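Local atomic coordinates of enterotoxin type A (Staphylococcus aureus, PDB entry 1DYQ), a protein that acts as a superantigen that binds MHC class II, partly through zinc, and T-cell receptors, driving cytokine release and staphylococcal food poisoning. Residues E35-N41 / V86-Y92; Q50-L54 / S74-V78; V139-K145 / Q159-Y163; Y168-N172 / D198-A202. The protein carries 3 engineered substitutions. All coordinates share one frame; numbering follows the deposited sequence.

Contact 1 of 4, residues E35-N41 / V86-Y92; sequences EKAKTEN and VDLYGAY
Residues 36-39 and 86-91 run antiparallel, their axes at 160°, with Ala37-Gly90 and Thr39-Leu88 as hydrogen-bonded pairs and Lys36-Ala91 and Lys38-Tyr89 as non-hydrogen-bonded ones. The two strands are neighbours in the beta sheet of the OB-fold domain, and the alternation of their side chains separates two environments. Ala37, Thr39 and Leu88 share the face that meets Leu68 and Phe58; there Thr39 CG2 rests on Leu88 CD1 at 3.7 Å. On the other face the Tyr89 ring, which packs beyond this pair against helix 153-168, has the aliphatic part of Lys38 alongside it, CG lying 3.4 Å from Tyr89 CD2. Lys36 flanks the same ring more loosely through CD, while its NZ is hydrogen-bonded to Asn34.

At one end Tyr92 N binds Glu35 O at 2.9 Å. The chi1 of Tyr92, 63°, puts CG between the backbone N and carbonyl carbon, turning the ring back over residue 35, where Glu35 CB makes a CH-pi contact with one face, 3.9 Å from the centroid. A water joins Glu35 OE1 to Tyr92 O. At the other end two acidic groups come close, Glu40 OE1 lying 3.2 Å from Asp87 OD2, which might raise the pKa of Glu40 in particular, as Asp87 has two donors on OD1. Asp87 OD1, which also bonds His115 ND1, accepts from Asn41 N at 2.9 Å, nearly in line with its C-O bond.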
loop_
_atom_site.group_PDB
_atom_site.type_symbol
_atom_site.label_atom_id
_atom_site.label_comp_id
_atom_site.label_asym_id
_atom_site.label_seq_id
_atom_site.Cartn_x
_atom_site.Cartn_y
_atom_site.Cartn_z
ATOM N N GLU A 35 -9.249 6.026 -0.229
ATOM C CA GLU A 35 -9.192 7.195 0.654
ATOM C C GLU A 35 -7.965 7.002 1.555
ATOM O O GLU A 35 -7.816 5.900 2.136
ATOM C CB GLU A 35 -10.438 7.253 1.570
ATOM C CG GLU A 35 -11.753 7.384 0.795
ATOM C CD GLU A 35 -12.925 7.690 1.739
ATOM O OE1 GLU A 35 -13.259 6.856 2.576
ATOM O OE2 GLU A 35 -13.503 8.791 1.579
ATOM N N LYS A 36 -7.048 7.959 1.563
ATOM C CA LYS A 36 -5.802 7.781 2.285
ATOM C C LYS A 36 -5.581 8.749 3.437
ATOM O O LYS A 36 -5.983 9.932 3.365
ATOM C CB LYS A 36 -4.610 7.974 1.287
ATOM C CG LYS A 36 -4.537 6.810 0.294
ATOM C CD LYS A 36 -3.346 7.034 -0.667
ATOM C CE LYS A 36 -3.571 8.208 -1.585
ATOM N NZ LYS A 36 -4.828 8.122 -2.373
ATOM N N ALA A 37 -5.018 8.221 4.491
ATOM C CA ALA A 37 -4.552 9.053 5.621
ATOM C C ALA A 37 -3.090 9.412 5.293
ATOM O O ALA A 37 -2.272 8.512 5.122
ATOM C CB ALA A 37 -4.611 8.266 6.915
ATOM N N LYS A 38 -2.834 10.689 5.160
ATOM C CA LYS A 38 -1.482 11.170 4.812
ATOM C C LYS A 38 -1.224 12.425 5.651
ATOM O O LYS A 38 -1.674 13.509 5.256
ATOM C CB LYS A 38 -1.434 11.504 3.327
ATOM C CG LYS A 38 -0.050 11.483 2.707
ATOM C CD LYS A 38 -0.066 12.152 1.334
ATOM C CE LYS A 38 0.756 13.431 1.358
ATOM N NZ LYS A 38 2.173 13.138 1.748
ATOM N N THR A 39 -0.666 12.241 6.824
ATOM C CA THR A 39 -0.497 13.352 7.776
ATOM C C THR A 39 0.796 13.160 8.541
ATOM O O THR A 39 1.319 12.046 8.646
ATOM C CB THR A 39 -1.682 13.420 8.756
ATOM O OG1 THR A 39 -1.565 14.571 9.614
ATOM C CG2 THR A 39 -1.727 12.181 9.627
ATOM N N GLU A 40 1.377 14.250 9.049
ATOM C CA GLU A 40 2.645 14.185 9.730
ATOM C C GLU A 40 2.528 14.567 11.212
ATOM O O GLU A 40 1.631 15.347 11.547
ATOM C CB GLU A 40 3.680 15.118 9.082
ATOM C CG GLU A 40 3.554 15.216 7.566
ATOM C CD GLU A 40 3.922 13.918 6.886
ATOM O OE1 GLU A 40 4.986 13.358 7.208
ATOM O OE2 GLU A 40 3.127 13.456 6.027
ATOM N N ASN A 41 3.427 14.062 12.006
ATOM C CA ASN A 41 3.624 14.466 13.389
ATOM C C ASN A 41 2.399 14.256 14.252
ATOM O O ASN A 41 1.921 15.175 14.941
ATOM C CB ASN A 41 4.071 15.936 13.428
ATOM C CG ASN A 41 4.753 16.297 14.736
ATOM O OD1 ASN A 41 4.585 17.430 15.226
ATOM N ND2 ASN A 41 5.539 15.398 15.282
ATOM N N VAL A 86 4.619 10.090 14.993
ATOM C CA VAL A 86 4.627 9.274 13.762
ATOM C C VAL A 86 4.065 10.077 12.617
ATOM O O VAL A 86 3.325 11.053 12.764
ATOM C CB VAL A 86 3.780 7.993 13.938
ATOM C CG1 VAL A 86 4.399 7.088 14.974
ATOM C CG2 VAL A 86 2.333 8.355 14.277
ATOM N N ASP A 87 4.334 9.612 11.389
ATOM C CA ASP A 87 3.691 10.045 10.184
ATOM C C ASP A 87 2.872 8.847 9.630
ATOM O O ASP A 87 3.264 7.708 9.874
ATOM C CB ASP A 87 4.679 10.497 9.115
ATOM C CG ASP A 87 5.610 11.596 9.601
ATOM O OD1 ASP A 87 5.163 12.459 10.404
ATOM O OD2 ASP A 87 6.785 11.588 9.176
ATOM N N LEU A 88 1.786 9.178 8.988
ATOM C CA LEU A 88 0.882 8.170 8.440
ATOM C C LEU A 88 0.798 8.305 6.911
ATOM O O LEU A 88 0.745 9.379 6.367
ATOM C CB LEU A 88 -0.545 8.370 8.995
ATOM C CG LEU A 88 -0.608 8.396 10.550
ATOM C CD1 LEU A 88 -2.092 8.695 10.916
ATOM C CD2 LEU A 88 -0.180 7.094 11.126
ATOM N N TYR A 89 0.753 7.130 6.265
ATOM C CA TYR A 89 0.493 7.105 4.820
ATOM C C TYR A 89 -0.089 5.724 4.476
ATOM O O TYR A 89 0.606 4.726 4.474
ATOM C CB TYR A 89 1.765 7.333 3.979
ATOM C CG TYR A 89 1.474 7.585 2.503
ATOM C CD1 TYR A 89 0.872 6.617 1.701
ATOM C CD2 TYR A 89 1.841 8.781 1.918
ATOM C CE1 TYR A 89 0.579 6.864 0.365
ATOM C CE2 TYR A 89 1.566 9.040 0.582
ATOM C CZ TYR A 89 0.972 8.074 -0.186
ATOM O OH TYR A 89 0.673 8.333 -1.510
ATOM N N GLY A 90 -1.428 5.674 4.386
ATOM C CA GLY A 90 -2.052 4.365 4.131
ATOM C C GLY A 90 -3.505 4.543 3.710
ATOM O O GLY A 90 -4.085 5.610 3.918
ATOM N N ALA A 91 -4.077 3.491 3.153
ATOM C CA ALA A 91 -5.464 3.571 2.678
ATOM C C ALA A 91 -6.363 3.045 3.817
ATOM O O ALA A 91 -6.171 1.936 4.281
ATOM C CB ALA A 91 -5.615 2.597 1.483
ATOM N N TYR A 92 -7.412 3.819 4.094
ATOM C CA TYR A 92 -8.314 3.398 5.192
ATOM C C TYR A 92 -9.711 3.131 4.674
ATOM O O TYR A 92 -10.133 3.629 3.644
ATOM C CB TYR A 92 -8.360 4.503 6.265
ATOM C CG TYR A 92 -8.930 5.826 5.820
ATOM C CD1 TYR A 92 -10.298 6.035 5.693
ATOM C CD2 TYR A 92 -8.089 6.879 5.441
ATOM C CE1 TYR A 92 -10.816 7.211 5.227
ATOM C CE2 TYR A 92 -8.605 8.084 4.990
ATOM C CZ TYR A 92 -9.972 8.254 4.887
ATOM O OH TYR A 92 -10.478 9.439 4.427
HETATM O O HOH W 1 -9.292 3.310 1.001
HETATM O O HOH W 2 -12.652 4.282 2.615
HETATM O O HOH W 3 -8.517 10.958 2.949
HETATM O O HOH W 4 2.910 10.798 5.397
#

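Contact 2 of 4, residues Q50-L54 / S74-V78; sequences QHTIL and SKDIV
The first turn of helix 75-81 packs on His51 and strand 52-55, and the imidazole of His51 makes the central contact. Ser74 CA stands over one face of this ring, 3.8 Å from its centroid and 25° off the normal, which meets the geometry of a CH-pi interaction. The peptide group that follows continues over the same face toward the rim, with Ser74 C 3.4 Å from His51 CG. Lys75 N approaches His51 ND1 to 3.3 Å, but from above the ring and at a poor angle, so this is packing and not a hydrogen bond. With chi1 at -39°, CG of His51 sits beside its own backbone N, and the ring reaches out to the helix start.

Ser74 is the N-cap: its OG accepts from Ile77 N at 3.2 Å. In the OB-fold domain this short helix follows strand 67-71, to which strand 52-55 is bonded, Ile53 pairing with Val70 through the backbone. The partial positive charge of a helix N-terminus next to the imidazole would probably disfavour its protonation.

One turn further on, Val78 fills the angle between helix and strand with both methyls. CG1 touches His51 CB at 3.7 Å; CG2, which lies anti to the backbone N, meets Ile53 CG1 at 3.7 Å and Thr52 O at 3.6 Å. The hydrogen bond of Thr52 O comes from Gln47 NE2.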
loop_
_atom_site.group_PDB
_atom_site.type_symbol
_atom_site.label_atom_id
_atom_site.label_comp_id
_atom_site.label_asym_id
_atom_site.label_seq_id
_atom_site.Cartn_x
_atom_site.Cartn_y
_atom_site.Cartn_z
ATOM N N GLN A 50 -6.180 -5.815 20.712
ATOM C CA GLN A 50 -5.262 -6.454 19.743
ATOM C C GLN A 50 -4.042 -5.635 19.597
ATOM O O GLN A 50 -3.558 -5.099 20.655
ATOM C CB GLN A 50 -6.090 -6.673 18.470
ATOM C CG GLN A 50 -6.928 -7.920 18.426
ATOM C CD GLN A 50 -6.288 -9.209 18.847
ATOM O OE1 GLN A 50 -5.120 -9.522 18.708
ATOM N NE2 GLN A 50 -7.147 -10.068 19.409
ATOM N N HIS A 51 -3.439 -5.437 18.467
ATOM C CA HIS A 51 -2.208 -4.709 18.233
ATOM C C HIS A 51 -2.521 -3.493 17.390
ATOM O O HIS A 51 -2.572 -3.464 16.160
ATOM C CB HIS A 51 -1.045 -5.540 17.742
ATOM C CG HIS A 51 -0.895 -6.918 18.356
ATOM N ND1 HIS A 51 -0.530 -7.065 19.662
ATOM C CD2 HIS A 51 -1.146 -8.132 17.839
ATOM C CE1 HIS A 51 -0.543 -8.354 19.951
ATOM N NE2 HIS A 51 -0.901 -9.031 18.861
ATOM N N THR A 52 -3.216 -2.528 17.985
ATOM C CA THR A 52 -3.762 -1.398 17.323
ATOM C C THR A 52 -3.381 -0.062 17.952
ATOM O O THR A 52 -2.978 -0.019 19.145
ATOM C CB THR A 52 -5.323 -1.425 17.241
ATOM O OG1 THR A 52 -5.864 -1.390 18.581
ATOM C CG2 THR A 52 -5.782 -2.700 16.563
ATOM N N ILE A 53 -3.400 0.985 17.174
ATOM C CA ILE A 53 -3.344 2.362 17.708
ATOM C C ILE A 53 -4.579 3.069 17.223
ATOM O O ILE A 53 -4.899 3.128 16.014
ATOM C CB ILE A 53 -2.081 3.129 17.295
ATOM C CG1 ILE A 53 -0.820 2.487 17.876
ATOM C CG2 ILE A 53 -2.206 4.581 17.841
ATOM C CD1 ILE A 53 0.460 3.077 17.309
ATOM N N LEU A 54 -5.330 3.702 18.132
ATOM C CA LEU A 54 -6.509 4.432 17.846
ATOM C C LEU A 54 -6.321 5.935 17.867
ATOM O O LEU A 54 -5.862 6.477 18.877
ATOM C CB LEU A 54 -7.628 4.028 18.866
ATOM C CG LEU A 54 -8.940 4.777 18.653
ATOM C CD1 LEU A 54 -9.591 4.405 17.328
ATOM C CD2 LEU A 54 -9.903 4.456 19.815
ATOM N N SER A 74 1.529 -7.557 15.175
ATOM C CA SER A 74 2.078 -8.034 16.431
ATOM C C SER A 74 2.360 -6.942 17.430
ATOM O O SER A 74 2.362 -5.757 17.153
ATOM C CB SER A 74 3.441 -8.744 16.096
ATOM O OG SER A 74 4.396 -7.725 15.771
ATOM N N LYS A 75 2.595 -7.406 18.676
ATOM C CA LYS A 75 2.918 -6.494 19.776
ATOM C C LYS A 75 4.243 -5.802 19.580
ATOM O O LYS A 75 4.349 -4.591 19.752
ATOM C CB LYS A 75 2.847 -7.290 21.073
ATOM C CG LYS A 75 3.658 -6.842 22.240
ATOM C CD LYS A 75 3.817 -7.993 23.259
ATOM C CE LYS A 75 4.399 -9.229 22.575
ATOM N NZ LYS A 75 4.396 -10.413 23.483
ATOM N N ASP A 76 5.241 -6.510 19.022
ATOM C CA ASP A 76 6.518 -5.817 18.752
ATOM C C ASP A 76 6.353 -4.693 17.759
ATOM O O ASP A 76 6.968 -3.623 17.902
ATOM C CB ASP A 76 7.572 -6.837 18.326
ATOM C CG ASP A 76 8.225 -7.479 19.554
ATOM O OD1 ASP A 76 7.573 -7.549 20.610
ATOM O OD2 ASP A 76 9.393 -7.882 19.438
ATOM N N ILE A 77 5.482 -4.861 16.745
ATOM C CA ILE A 77 5.291 -3.814 15.765
ATOM C C ILE A 77 4.537 -2.625 16.351
ATOM O O ILE A 77 4.997 -1.492 16.233
ATOM C CB ILE A 77 4.602 -4.315 14.491
ATOM C CG1 ILE A 77 5.501 -5.331 13.779
ATOM C CG2 ILE A 77 4.285 -3.147 13.558
ATOM C CD1 ILE A 77 4.757 -6.109 12.703
ATOM N N VAL A 78 3.426 -2.895 17.054
ATOM C CA VAL A 78 2.674 -1.778 17.629
ATOM C C VAL A 78 3.514 -1.049 18.671
ATOM O O VAL A 78 3.508 0.193 18.680
ATOM C CB VAL A 78 1.297 -2.173 18.150
ATOM C CG1 VAL A 78 1.317 -3.103 19.323
ATOM C CG2 VAL A 78 0.508 -0.886 18.498
#

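Contact 3 of 4, residues V139-K145 / Q159-Y163; sequences VPLETVK and QARRY
Two hydrogen bonds tie the side-chain amide of Gln159 to the backbone of Lys145, joining the central helix 153-168 of the beta-grasp domain to the loop that leads into strand 145-148. Lys145 N donates to Gln159 OE1 at 2.9 Å with an N-H...O angle of 166°, approaching 30° out of the amide plane. Gln159 NE2 returns a bond to Lys145 O at 2.9 Å, this time with the acceptor close to the amide plane, and also donates to Glu155 O in the helix. A water bridges the backbones beside it, donating to both Thr143 O and Gln159 O.

Within the loop, Pro140 to Thr143 form a type I turn. Pro140 O takes both Thr143 N and Thr143 OG1, the hydroxyl at 2.6 Å, which fixes the threonine's rotation.

The packing contacts centre on Tyr163. With Thr143 OG1 held by Pro140, its CG2 is left pressing on the root of the tyrosine side chain, 3.5 Å from Tyr163 CG. Farther out, Val139 CG1 lies 3.8 Å from Tyr163 CE2, and Pro140 CD is 4.2 Å from Tyr163 CE1. Val144 CG2 packs on Ala160 CB at 4.0 Å, one helix turn back.

With OE1 accepting from Lys145 N and NE2 donating to Lys145 O and Glu155 O, the amide's orientation is set, and the paired bonds probably hold the start of strand 145-148 in place against the helix; the contacts of Tyr163 are van der Waals packing and have no such directionality.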
loop_
_atom_site.group_PDB
_atom_site.type_symbol
_atom_site.label_atom_id
_atom_site.label_comp_id
_atom_site.label_asym_id
_atom_site.label_seq_id
_atom_site.Cartn_x
_atom_site.Cartn_y
_atom_site.Cartn_z
ATOM N N VAL A 139 8.991 5.569 -17.566
ATOM C CA VAL A 139 8.072 5.954 -16.478
ATOM C C VAL A 139 8.543 7.306 -15.924
ATOM O O VAL A 139 9.709 7.428 -15.556
ATOM C CB VAL A 139 8.093 4.928 -15.326
ATOM C CG1 VAL A 139 7.069 5.351 -14.258
ATOM C CG2 VAL A 139 7.801 3.528 -15.812
ATOM N N PRO A 140 7.663 8.285 -15.899
ATOM C CA PRO A 140 8.009 9.604 -15.365
ATOM C C PRO A 140 8.672 9.485 -14.001
ATOM O O PRO A 140 8.171 8.802 -13.104
ATOM C CB PRO A 140 6.690 10.326 -15.284
ATOM C CG PRO A 140 5.779 9.632 -16.233
ATOM C CD PRO A 140 6.236 8.188 -16.258
ATOM N N LEU A 141 9.765 10.219 -13.792
ATOM C CA LEU A 141 10.512 10.132 -12.544
ATOM C C LEU A 141 9.714 10.566 -11.336
ATOM O O LEU A 141 9.985 10.051 -10.225
ATOM C CB LEU A 141 11.830 10.909 -12.661
ATOM C CG LEU A 141 12.871 10.711 -11.572
ATOM C CD1 LEU A 141 13.282 9.255 -11.436
ATOM C CD2 LEU A 141 14.102 11.584 -11.838
ATOM N N GLU A 142 8.693 11.403 -11.469
ATOM C CA GLU A 142 7.895 11.834 -10.348
ATOM C C GLU A 142 6.790 10.841 -9.973
ATOM O O GLU A 142 5.981 11.189 -9.102
ATOM C CB GLU A 142 7.196 13.176 -10.597
ATOM C CG GLU A 142 7.775 14.091 -11.614
ATOM C CD GLU A 142 7.588 13.645 -13.052
ATOM O OE1 GLU A 142 6.436 13.583 -13.532
ATOM O OE2 GLU A 142 8.619 13.350 -13.697
ATOM N N THR A 143 6.668 9.726 -10.658
ATOM C CA THR A 143 5.566 8.798 -10.426
ATOM C C THR A 143 5.483 8.302 -8.991
ATOM O O THR A 143 4.384 8.266 -8.419
ATOM C CB THR A 143 5.679 7.580 -11.374
ATOM O OG1 THR A 143 5.654 8.077 -12.733
ATOM C CG2 THR A 143 4.530 6.639 -11.169
ATOM N N VAL A 144 6.580 7.857 -8.427
ATOM C CA VAL A 144 6.624 7.437 -7.015
ATOM C C VAL A 144 7.617 8.318 -6.285
ATOM O O VAL A 144 8.774 8.442 -6.738
ATOM C CB VAL A 144 6.998 5.970 -6.864
ATOM C CG1 VAL A 144 7.153 5.587 -5.393
ATOM C CG2 VAL A 144 5.942 5.084 -7.529
ATOM N N LYS A 145 7.211 8.967 -5.204
ATOM C CA LYS A 145 8.113 9.864 -4.498
ATOM C C LYS A 145 7.885 9.752 -2.993
ATOM O O LYS A 145 6.756 9.415 -2.575
ATOM C CB LYS A 145 7.867 11.326 -4.916
ATOM C CG LYS A 145 6.434 11.751 -4.716
ATOM C CD LYS A 145 6.115 13.162 -5.041
ATOM C CE LYS A 145 6.383 13.535 -6.481
ATOM N NZ LYS A 145 7.848 13.479 -6.782
ATOM N N GLN A 159 1.380 4.259 -4.574
ATOM C CA GLN A 159 1.699 5.202 -5.638
ATOM C C GLN A 159 1.977 4.440 -6.944
ATOM O O GLN A 159 1.442 4.884 -7.977
ATOM C CB GLN A 159 2.884 6.084 -5.308
ATOM C CG GLN A 159 2.656 7.070 -4.158
ATOM C CD GLN A 159 3.990 7.800 -3.877
ATOM O OE1 GLN A 159 4.361 8.663 -4.662
ATOM N NE2 GLN A 159 4.596 7.449 -2.774
ATOM N N ALA A 160 2.694 3.348 -6.844
ATOM C CA ALA A 160 3.028 2.602 -8.091
ATOM C C ALA A 160 1.807 2.017 -8.744
ATOM O O ALA A 160 1.577 2.209 -9.949
ATOM C CB ALA A 160 4.058 1.521 -7.793
ATOM N N ARG A 161 0.919 1.377 -7.943
ATOM C CA ARG A 161 -0.262 0.777 -8.554
ATOM C C ARG A 161 -1.265 1.774 -9.030
ATOM O O ARG A 161 -1.983 1.499 -10.010
ATOM C CB ARG A 161 -0.894 -0.252 -7.591
ATOM C CG ARG A 161 0.080 -1.338 -7.175
ATOM C CD ARG A 161 -0.681 -2.604 -6.772
ATOM N NE ARG A 161 0.072 -3.399 -5.857
ATOM C CZ ARG A 161 -0.234 -4.611 -5.396
ATOM N NH1 ARG A 161 -1.293 -5.259 -5.861
ATOM N NH2 ARG A 161 0.519 -5.174 -4.459
ATOM N N ARG A 162 -1.333 2.995 -8.477
ATOM C CA ARG A 162 -2.231 4.013 -8.979
ATOM C C ARG A 162 -1.815 4.403 -10.424
ATOM O O ARG A 162 -2.655 4.427 -11.295
ATOM C CB ARG A 162 -2.244 5.280 -8.129
ATOM C CG ARG A 162 -3.169 6.365 -8.675
ATOM C CD ARG A 162 -3.262 7.549 -7.686
ATOM N NE ARG A 162 -4.087 7.119 -6.557
ATOM C CZ ARG A 162 -5.399 7.018 -6.562
ATOM N NH1 ARG A 162 -6.122 7.351 -7.608
ATOM N NH2 ARG A 162 -6.005 6.512 -5.475
ATOM N N TYR A 163 -0.491 4.476 -10.595
ATOM C CA TYR A 163 0.033 4.759 -11.961
ATOM C C TYR A 163 -0.234 3.577 -12.871
ATOM O O TYR A 163 -0.623 3.819 -14.054
ATOM C CB TYR A 163 1.540 5.034 -11.848
ATOM C CG TYR A 163 2.214 5.119 -13.227
ATOM C CD1 TYR A 163 2.060 6.232 -14.012
ATOM C CD2 TYR A 163 2.951 4.032 -13.666
ATOM C CE1 TYR A 163 2.672 6.290 -15.271
ATOM C CE2 TYR A 163 3.541 4.079 -14.943
ATOM C CZ TYR A 163 3.394 5.204 -15.698
ATOM O OH TYR A 163 4.015 5.263 -16.946
HETATM O O HOH W 5 2.762 10.252 -6.216
HETATM O O HOH W 6 1.551 7.576 -8.700
#

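Contact 4 of 4, residues Y168-N172 / D198-A202; sequences YNLYN and DLFGA
The ring of Tyr171 turns its edge to the face of Phe200 in an offset edge-to-face pair, centroids 5.6 Å apart and planes at 79°; their closest carbons, Tyr171 CE1 and Phe200 CE1, are 3.8 Å apart. One face of the tyrosine carries CD2 of its neighbour Leu170, and in the plane at its edge lies Leu199 O. The phenylalanine has Leu170 O near its own plane, at the edge, 3.6 Å from CZ. These residues belong to two type I turns of the beta-grasp domain, Asn169-Asn172 after helix 153-168 and Asp198-Gly201 at the end of strand 195-198, and their meeting is fully buried. Side chains of helix 23-32, among them Leu24, Leu27 and Tyr31, pack on Tyr171 as well.

The one hydrogen bond across the contact runs from Tyr171 OH to Leu199 O, 2.7 Å long; it lies in the carbonyl plane on a lone pair, with a C=O...O angle of 137°. Leu199 O can only accept, so the hydroxyl proton points to it, and Arg161 NH1 probably donates to the same phenol oxygen, which is then held by two partners.

Leu170 completes the apolar part. Its CG lies anti to the backbone N, which carries the branch toward the other turn: CD1 touches Phe200 CZ at 3.7 Å, while CD2 approaches Leu199 CD1 at 4.3 Å. The start of the second turn is fastened by an Asx turn, in which Phe200 N donates to Asp198 OD1 at 2.8 Å from above the carboxylate plane.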
loop_
_atom_site.group_PDB
_atom_site.type_symbol
_atom_site.label_atom_id
_atom_site.label_comp_id
_atom_site.label_asym_id
_atom_site.label_seq_id
_atom_site.Cartn_x
_atom_site.Cartn_y
_atom_site.Cartn_z
ATOM N N TYR A 168 -1.909 1.679 -17.658
ATOM C CA TYR A 168 -2.161 0.392 -18.250
ATOM C C TYR A 168 -3.519 -0.208 -17.949
ATOM O O TYR A 168 -3.806 -1.323 -18.439
ATOM C CB TYR A 168 -1.075 -0.626 -17.805
ATOM C CG TYR A 168 0.314 -0.168 -18.190
ATOM C CD1 TYR A 168 0.767 -0.390 -19.490
ATOM C CD2 TYR A 168 1.123 0.555 -17.322
ATOM C CE1 TYR A 168 2.023 0.058 -19.876
ATOM C CE2 TYR A 168 2.361 1.016 -17.709
ATOM C CZ TYR A 168 2.802 0.760 -18.998
ATOM O OH TYR A 168 4.037 1.223 -19.389
ATOM N N ASN A 169 -4.397 0.481 -17.226
ATOM C CA ASN A 169 -5.711 -0.093 -16.880
ATOM C C ASN A 169 -5.570 -1.436 -16.213
ATOM O O ASN A 169 -6.317 -2.393 -16.405
ATOM C CB ASN A 169 -6.595 -0.226 -18.143
ATOM C CG ASN A 169 -6.790 1.088 -18.839
ATOM O OD1 ASN A 169 -7.017 2.123 -18.240
ATOM N ND2 ASN A 169 -6.708 1.057 -20.186
ATOM N N LEU A 170 -4.651 -1.538 -15.233
ATOM C CA LEU A 170 -4.273 -2.787 -14.627
ATOM C C LEU A 170 -5.397 -3.649 -14.104
ATOM O O LEU A 170 -5.467 -4.866 -14.280
ATOM C CB LEU A 170 -3.268 -2.481 -13.480
ATOM C CG LEU A 170 -2.713 -3.673 -12.755
ATOM C CD1 LEU A 170 -1.796 -4.536 -13.637
ATOM C CD2 LEU A 170 -1.929 -3.223 -11.511
ATOM N N TYR A 171 -6.331 -2.987 -13.374
ATOM C CA TYR A 171 -7.425 -3.721 -12.757
ATOM C C TYR A 171 -8.743 -3.503 -13.438
ATOM O O TYR A 171 -9.811 -3.767 -12.869
ATOM C CB TYR A 171 -7.454 -3.455 -11.251
ATOM C CG TYR A 171 -6.222 -3.908 -10.498
ATOM C CD1 TYR A 171 -5.749 -5.209 -10.580
ATOM C CD2 TYR A 171 -5.520 -2.997 -9.707
ATOM C CE1 TYR A 171 -4.615 -5.616 -9.882
ATOM C CE2 TYR A 171 -4.400 -3.406 -8.990
ATOM C CZ TYR A 171 -3.960 -4.701 -9.087
ATOM O OH TYR A 171 -2.841 -5.102 -8.395
ATOM N N ASN A 172 -8.692 -3.065 -14.710
ATOM C CA ASN A 172 -9.900 -3.030 -15.533
ATOM C C ASN A 172 -10.198 -4.434 -16.048
ATOM O O ASN A 172 -9.297 -5.270 -16.184
ATOM C CB ASN A 172 -9.735 -2.112 -16.753
ATOM C CG ASN A 172 -10.063 -0.677 -16.453
ATOM O OD1 ASN A 172 -10.147 -0.314 -15.261
ATOM N ND2 ASN A 172 -10.231 0.153 -17.468
ATOM N N ASP A 198 3.015 -10.124 -6.136
ATOM C CA ASP A 198 2.299 -10.487 -7.401
ATOM C C ASP A 198 1.107 -9.565 -7.507
ATOM O O ASP A 198 0.265 -9.475 -6.605
ATOM C CB ASP A 198 1.942 -11.962 -7.307
ATOM C CG ASP A 198 1.115 -12.465 -8.483
ATOM O OD1 ASP A 198 0.599 -11.641 -9.217
ATOM O OD2 ASP A 198 1.042 -13.712 -8.619
ATOM N N LEU A 199 1.011 -8.804 -8.610
ATOM C CA LEU A 199 -0.043 -7.814 -8.755
ATOM C C LEU A 199 -1.416 -8.461 -8.848
ATOM O O LEU A 199 -2.395 -7.725 -8.643
ATOM C CB LEU A 199 0.229 -6.913 -9.969
ATOM C CG LEU A 199 1.498 -6.063 -9.874
ATOM C CD1 LEU A 199 1.758 -5.348 -11.222
ATOM C CD2 LEU A 199 1.354 -4.993 -8.794
ATOM N N PHE A 200 -1.501 -9.728 -9.174
ATOM C CA PHE A 200 -2.755 -10.472 -9.227
ATOM C C PHE A 200 -2.774 -11.632 -8.256
ATOM O O PHE A 200 -3.561 -12.581 -8.391
ATOM C CB PHE A 200 -2.998 -10.994 -10.662
ATOM C CG PHE A 200 -3.168 -9.894 -11.654
ATOM C CD1 PHE A 200 -4.367 -9.187 -11.736
ATOM C CD2 PHE A 200 -2.126 -9.471 -12.476
ATOM C CE1 PHE A 200 -4.554 -8.186 -12.642
ATOM C CE2 PHE A 200 -2.304 -8.461 -13.394
ATOM C CZ PHE A 200 -3.521 -7.803 -13.486
ATOM N N GLY A 201 -1.992 -11.555 -7.172
ATOM C CA GLY A 201 -1.809 -12.625 -6.254
ATOM C C GLY A 201 -2.849 -12.743 -5.168
ATOM O O GLY A 201 -2.931 -13.790 -4.515
ATOM N N ALA A 202 -3.621 -11.680 -4.938
ATOM C CA ALA A 202 -4.540 -11.714 -3.788
ATOM C C ALA A 202 -5.908 -12.249 -4.098
ATOM O O ALA A 202 -6.350 -12.315 -5.247
ATOM C CB ALA A 202 -4.622 -10.305 -3.183
#

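Contacts 1 and 2 belong to the OB-fold domain and reach the same five-stranded sheet, their centres 16 Å apart; along the chain, contact 2 falls between the two halves of contact 1. Contacts 3 and 4 come later, in the beta-grasp domain, also with centres 16 Å apart, and meet where Arg161 NH1 of helix 153-168 lies 3.0 Å from Tyr171 OH. That helix also packs against the OB-fold domain: Tyr89 OH of contact 1 touches Gln159 CG of contact 3 at 3.5 Å. Helix 153-168 is thus part of the interface between the domains, while contact 2 stands about 30 Å from contacts 3 and 4, centre to centre.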